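PDB 3H1N: probable glutathione S-transferase, which probably transfers glutathione to electrophilic substrates, as a dimeric member of the glutathione S-transferase family. Local coordinates for residues L100-L114 and R170-A184. Numbering follows the deposited sequence.
Sequences LAPPDRAGRLWVNQL and RPGGWLTDMGRWSYA
L100 O takes the backbone N-H of Y183 (N to O 2.9 Å), joining the loop ahead of helix 105-127 to the first turn of helix 183-198, where S182 is the N-cap and D185 OD2 accepts from S182 N, the S-x-x-D capping box known at this helix start in glutathione transferases. V111 wedges between the Y183 ring and T176. With CG1 anti to the backbone N (chi1 172°), it lays that methyl over one face of the Y183 ring, a CH-pi contact 3.7 Å from CG1 to the ring centroid, while CG2 presses unusually tightly on T176 CG2, at 3.3 Å. The Y183 hydroxyl is held by two waters: one donates to it and to R108 O, the other accepts from it and donates to N112 OD1. W110 points NE1 at L175 O (2.9 Å, 159° at the hydrogen), and the oxygen lies near the indole plane. Past this ring slides the R170 guanidinium, its plane turned 37° from the indole; R170 NH1 makes a salt bridge to D177 OD2, and NE hydrogen-bonds to A167 O. N112 ND2 hydrogen-bonds to N89 OD1, and R170 NH2 to the backbone O of D68, both of the second subunit. Helix 142-167 of the helical C-terminal domain packs on W110 and L114, and helix 87-97 of the N-terminal thioredoxin-like domain on L100 and Y183, placing the contact at the domain junction.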
loop_
_atom_site.group_PDB
_atom_site.type_symbol
_atom_site.label_atom_id
_atom_site.label_comp_id
_atom_site.label_asym_id
_atom_site.label_seq_id
_atom_site.Cartn_x
_atom_site.Cartn_y
_atom_site.Cartn_z
ATOM N N LEU B 100 19.204 2.392 4.057
ATOM C CA LEU B 100 18.187 2.866 5.020
ATOM C C LEU B 100 17.289 1.726 5.500
ATOM O O LEU B 100 16.253 1.947 6.145
ATOM C CB LEU B 100 17.341 3.999 4.414
ATOM C CG LEU B 100 18.116 5.141 3.745
ATOM C CD1 LEU B 100 17.173 6.266 3.382
ATOM C CD2 LEU B 100 19.255 5.641 4.645
ATOM N N ALA B 101 17.670 0.505 5.140
ATOM C CA ALA B 101 16.980 -0.699 5.574
ATOM C C ALA B 101 18.027 -1.808 5.727
ATOM O O ALA B 101 19.151 -1.662 5.228
ATOM C CB ALA B 101 15.917 -1.091 4.560
ATOM N N PRO B 102 17.665 -2.922 6.404
ATOM C CA PRO B 102 18.628 -3.992 6.667
ATOM C C PRO B 102 19.256 -4.535 5.376
ATOM O O PRO B 102 18.661 -4.398 4.306
ATOM C CB PRO B 102 17.779 -5.059 7.373
ATOM C CG PRO B 102 16.658 -4.300 7.998
ATOM C CD PRO B 102 16.355 -3.200 7.024
ATOM N N PRO B 103 20.473 -5.116 5.472
ATOM C CA PRO B 103 21.148 -5.623 4.278
ATOM C C PRO B 103 20.585 -6.966 3.805
ATOM O O PRO B 103 20.818 -7.367 2.669
ATOM C CB PRO B 103 22.611 -5.765 4.729
ATOM C CG PRO B 103 22.565 -5.880 6.214
ATOM C CD PRO B 103 21.346 -5.129 6.666
ATOM N N ASP B 104 19.845 -7.641 4.679
ATOM C CA ASP B 104 19.367 -8.989 4.416
ATOM C C ASP B 104 17.940 -8.986 3.885
ATOM O O ASP B 104 17.170 -8.044 4.141
ATOM C CB ASP B 104 19.441 -9.832 5.690
ATOM C CG ASP B 104 18.560 -9.284 6.799
ATOM O OD1 ASP B 104 18.838 -8.168 7.300
ATOM O OD2 ASP B 104 17.585 -9.972 7.161
ATOM N N ARG B 105 17.597 -10.065 3.185
ATOM C CA ARG B 105 16.293 -10.219 2.534
ATOM C C ARG B 105 15.138 -10.113 3.527
ATOM O O ARG B 105 14.193 -9.347 3.315
ATOM C CB ARG B 105 16.232 -11.568 1.808
ATOM C CG ARG B 105 14.891 -11.888 1.174
ATOM C CD ARG B 105 14.975 -13.181 0.370
ATOM N NE ARG B 105 15.095 -14.355 1.229
ATOM C CZ ARG B 105 15.091 -15.605 0.777
ATOM N NH1 ARG B 105 14.975 -15.833 -0.523
ATOM N NH2 ARG B 105 15.204 -16.624 1.619
ATOM N N ALA B 106 15.212 -10.902 4.603
ATOM C CA ALA B 106 14.146 -10.930 5.606
ATOM C C ALA B 106 13.945 -9.564 6.249
ATOM O O ALA B 106 12.806 -9.152 6.486
ATOM C CB ALA B 106 14.416 -11.978 6.663
ATOM N N GLY B 107 15.045 -8.861 6.521
ATOM C CA GLY B 107 14.967 -7.538 7.131
ATOM C C GLY B 107 14.322 -6.507 6.210
ATOM O O GLY B 107 13.569 -5.651 6.665
ATOM N N ARG B 108 14.624 -6.603 4.915
ATOM C CA ARG B 108 14.066 -5.708 3.893
ATOM C C ARG B 108 12.576 -5.913 3.739
ATOM O O ARG B 108 11.827 -4.944 3.664
ATOM C CB ARG B 108 14.775 -5.934 2.543
ATOM C CG ARG B 108 16.086 -5.187 2.447
ATOM C CD ARG B 108 17.066 -5.826 1.495
ATOM N NE ARG B 108 18.312 -5.060 1.494
ATOM C CZ ARG B 108 19.220 -5.076 0.522
ATOM N NH1 ARG B 108 19.036 -5.828 -0.564
ATOM N NH2 ARG B 108 20.315 -4.330 0.636
ATOM N N LEU B 109 12.157 -7.184 3.675
ATOM C CA LEU B 109 10.740 -7.528 3.595
ATOM C C LEU B 109 9.973 -7.058 4.831
ATOM O O LEU B 109 8.830 -6.609 4.715
ATOM C CB LEU B 109 10.560 -9.030 3.389
ATOM C CG LEU B 109 11.052 -9.564 2.038
ATOM C CD1 LEU B 109 11.118 -11.082 2.017
ATOM C CD2 LEU B 109 10.197 -9.018 0.888
ATOM N N TRP B 110 10.605 -7.175 6.004
ATOM C CA TRP B 110 10.015 -6.730 7.270
ATOM C C TRP B 110 9.813 -5.219 7.274
ATOM O O TRP B 110 8.729 -4.738 7.611
ATOM C CB TRP B 110 10.872 -7.201 8.461
ATOM C CG TRP B 110 10.512 -6.681 9.843
ATOM C CD1 TRP B 110 11.366 -6.069 10.731
ATOM C CD2 TRP B 110 9.234 -6.747 10.500
ATOM N NE1 TRP B 110 10.695 -5.752 11.898
ATOM C CE2 TRP B 110 9.390 -6.162 11.784
ATOM C CE3 TRP B 110 7.970 -7.244 10.129
ATOM C CZ2 TRP B 110 8.325 -6.048 12.696
ATOM C CZ3 TRP B 110 6.911 -7.142 11.035
ATOM C CH2 TRP B 110 7.096 -6.543 12.306
ATOM N N VAL B 111 10.844 -4.474 6.881
ATOM C CA VAL B 111 10.732 -3.025 6.778
ATOM C C VAL B 111 9.659 -2.603 5.756
ATOM O O VAL B 111 8.892 -1.668 6.010
ATOM C CB VAL B 111 12.118 -2.345 6.534
ATOM C CG1 VAL B 111 11.972 -0.844 6.233
ATOM C CG2 VAL B 111 12.986 -2.525 7.767
ATOM N N ASN B 112 9.615 -3.296 4.620
ATOM C CA ASN B 112 8.632 -3.004 3.584
ATOM C C ASN B 112 7.195 -3.202 4.100
ATOM O O ASN B 112 6.346 -2.323 3.907
ATOM C CB ASN B 112 8.883 -3.850 2.319
ATOM C CG ASN B 112 8.023 -3.412 1.135
ATOM O OD1 ASN B 112 7.910 -2.224 0.842
ATOM N ND2 ASN B 112 7.428 -4.388 0.430
ATOM N N GLN B 113 6.937 -4.304 4.801
ATOM C CA GLN B 113 5.587 -4.497 5.322
ATOM C C GLN B 113 5.234 -3.520 6.433
ATOM O O GLN B 113 4.095 -3.078 6.515
ATOM C CB GLN B 113 5.283 -5.945 5.713
ATOM C CG GLN B 113 5.877 -6.451 6.999
ATOM C CD GLN B 113 5.405 -7.871 7.298
ATOM O OE1 GLN B 113 5.713 -8.793 6.561
ATOM N NE2 GLN B 113 4.646 -8.038 8.374
ATOM N N LEU B 114 6.205 -3.175 7.272
ATOM C CA LEU B 114 5.985 -2.140 8.279
ATOM C C LEU B 114 5.600 -0.819 7.611
ATOM O O LEU B 114 4.639 -0.161 8.028
ATOM C CB LEU B 114 7.225 -1.951 9.144
ATOM C CG LEU B 114 7.494 -2.990 10.248
ATOM C CD1 LEU B 114 8.916 -2.823 10.806
ATOM C CD2 LEU B 114 6.436 -2.913 11.382
ATOM N N ARG B 170 11.869 -5.875 20.876
ATOM C CA ARG B 170 13.146 -6.494 20.506
ATOM C C ARG B 170 14.243 -5.613 21.089
ATOM O O ARG B 170 14.000 -4.432 21.335
ATOM C CB ARG B 170 13.291 -6.545 18.989
ATOM C CG ARG B 170 13.393 -5.162 18.324
ATOM C CD ARG B 170 13.273 -5.253 16.801
ATOM N NE ARG B 170 11.936 -5.675 16.396
ATOM C CZ ARG B 170 11.671 -6.746 15.654
ATOM N NH1 ARG B 170 12.653 -7.517 15.211
ATOM N NH2 ARG B 170 10.418 -7.037 15.347
ATOM N N PRO B 171 15.458 -6.163 21.304
ATOM C CA PRO B 171 16.494 -5.274 21.834
ATOM C C PRO B 171 16.920 -4.223 20.805
ATOM O O PRO B 171 16.801 -4.451 19.596
ATOM C CB PRO B 171 17.659 -6.223 22.149
ATOM C CG PRO B 171 17.417 -7.437 21.339
ATOM C CD PRO B 171 15.926 -7.561 21.190
ATOM N N GLY B 172 17.367 -3.068 21.282
ATOM C CA GLY B 172 17.981 -2.084 20.399
ATOM C C GLY B 172 17.213 -0.796 20.174
ATOM O O GLY B 172 17.770 0.162 19.627
ATOM N N GLY B 173 15.934 -0.786 20.557
ATOM C CA GLY B 173 15.116 0.418 20.503
ATOM C C GLY B 173 14.676 0.872 19.114
ATOM O O GLY B 173 14.301 2.040 18.941
ATOM N N TRP B 174 14.709 -0.038 18.136
ATOM C CA TRP B 174 14.234 0.238 16.778
ATOM C C TRP B 174 13.295 -0.872 16.277
ATOM O O TRP B 174 13.088 -1.888 16.947
ATOM C CB TRP B 174 15.401 0.394 15.793
ATOM C CG TRP B 174 16.377 1.504 16.087
ATOM C CD1 TRP B 174 17.688 1.366 16.447
ATOM C CD2 TRP B 174 16.122 2.917 16.037
ATOM N NE1 TRP B 174 18.269 2.607 16.625
ATOM C CE2 TRP B 174 17.327 3.574 16.386
ATOM C CE3 TRP B 174 14.990 3.693 15.740
ATOM C CZ2 TRP B 174 17.435 4.970 16.434
ATOM C CZ3 TRP B 174 15.096 5.087 15.797
ATOM C CH2 TRP B 174 16.311 5.708 16.144
ATOM N N LEU B 175 12.744 -0.671 15.085
ATOM C CA LEU B 175 11.831 -1.636 14.482
ATOM C C LEU B 175 12.538 -2.884 13.948
ATOM O O LEU B 175 11.903 -3.930 13.743
ATOM C CB LEU B 175 11.027 -0.971 13.360
ATOM C CG LEU B 175 9.897 -0.024 13.799
ATOM C CD1 LEU B 175 9.430 0.826 12.600
ATOM C CD2 LEU B 175 8.727 -0.782 14.406
ATOM N N THR B 176 13.840 -2.767 13.696
ATOM C CA THR B 176 14.622 -3.866 13.104
ATOM C C THR B 176 15.796 -4.269 13.992
ATOM O O THR B 176 16.082 -3.616 15.004
ATOM C CB THR B 176 15.163 -3.499 11.692
ATOM O OG1 THR B 176 16.295 -2.627 11.814
ATOM C CG2 THR B 176 14.086 -2.815 10.876
ATOM N N ASP B 177 16.486 -5.337 13.604
ATOM C CA ASP B 177 17.644 -5.815 14.362
ATOM C C ASP B 177 18.953 -5.327 13.736
ATOM O O ASP B 177 20.035 -5.744 14.146
ATOM C CB ASP B 177 17.614 -7.349 14.469
ATOM C CG ASP B 177 16.263 -7.877 14.950
ATOM O OD1 ASP B 177 15.922 -7.685 16.145
ATOM O OD2 ASP B 177 15.531 -8.480 14.126
HETATM N N MSE B 178 18.836 -4.423 12.760
HETATM C CA MSE B 178 19.980 -3.944 11.970
HETATM C C MSE B 178 21.020 -3.143 12.766
HETATM O O MSE B 178 22.177 -3.046 12.347
HETATM C CB MSE B 178 19.515 -3.178 10.706
HETATM C CG MSE B 178 19.052 -1.740 10.923
HETATM SE SE MSE B 178 18.475 -0.807 9.282
HETATM C CE MSE B 178 20.226 -0.843 8.440
ATOM N N GLY B 179 20.615 -2.592 13.909
ATOM C CA GLY B 179 21.519 -1.833 14.764
ATOM C C GLY B 179 21.494 -0.326 14.581
ATOM O O GLY B 179 22.375 0.374 15.090
ATOM N N ARG B 180 20.482 0.169 13.866
ATOM C CA ARG B 180 20.263 1.610 13.621
ATOM C C ARG B 180 18.831 1.855 13.139
ATOM O O ARG B 180 18.104 0.899 12.856
ATOM C CB ARG B 180 21.256 2.157 12.588
ATOM C CG ARG B 180 21.337 1.370 11.283
ATOM C CD ARG B 180 21.909 2.225 10.159
ATOM N NE ARG B 180 20.901 3.145 9.626
ATOM C CZ ARG B 180 21.127 4.064 8.688
ATOM N NH1 ARG B 180 20.138 4.845 8.275
ATOM N NH2 ARG B 180 22.338 4.217 8.163
ATOM N N TRP B 181 18.428 3.123 13.032
ATOM C CA TRP B 181 17.119 3.450 12.437
ATOM C C TRP B 181 17.045 3.001 10.982
ATOM O O TRP B 181 18.058 2.983 10.282
ATOM C CB TRP B 181 16.752 4.945 12.553
ATOM C CG TRP B 181 17.701 5.933 11.868
ATOM C CD1 TRP B 181 18.715 6.633 12.463
ATOM C CD2 TRP B 181 17.696 6.334 10.485
ATOM N NE1 TRP B 181 19.345 7.437 11.536
ATOM C CE2 TRP B 181 18.743 7.272 10.317
ATOM C CE3 TRP B 181 16.914 5.988 9.372
ATOM C CZ2 TRP B 181 19.034 7.869 9.073
ATOM C CZ3 TRP B 181 17.199 6.582 8.138
ATOM C CH2 TRP B 181 18.248 7.510 7.998
ATOM N N SER B 182 15.837 2.618 10.570
ATOM C CA SER B 182 15.501 2.328 9.179
ATOM C C SER B 182 14.475 3.370 8.729
ATOM O O SER B 182 13.972 4.141 9.553
ATOM C CB SER B 182 14.891 0.930 9.056
ATOM O OG SER B 182 13.563 0.928 9.569
ATOM N N TYR B 183 14.133 3.398 7.438
ATOM C CA TYR B 183 13.145 4.383 7.003
ATOM C C TYR B 183 11.755 4.178 7.630
ATOM O O TYR B 183 11.014 5.144 7.798
ATOM C CB TYR B 183 13.070 4.484 5.489
ATOM C CG TYR B 183 12.601 3.248 4.769
ATOM C CD1 TYR B 183 11.245 2.914 4.724
ATOM C CD2 TYR B 183 13.499 2.452 4.061
ATOM C CE1 TYR B 183 10.801 1.788 4.017
ATOM C CE2 TYR B 183 13.065 1.332 3.347
ATOM C CZ TYR B 183 11.718 1.001 3.336
ATOM O OH TYR B 183 11.271 -0.103 2.615
ATOM N N ALA B 184 11.418 2.931 7.978
ATOM C CA ALA B 184 10.161 2.637 8.669
ATOM C C ALA B 184 10.112 3.273 10.076
ATOM O O ALA B 184 9.040 3.697 10.534
ATOM C CB ALA B 184 9.926 1.140 8.740
HETATM O O HOH W 1 12.844 -2.458 3.027
HETATM O O HOH W 2 8.865 0.281 1.772
#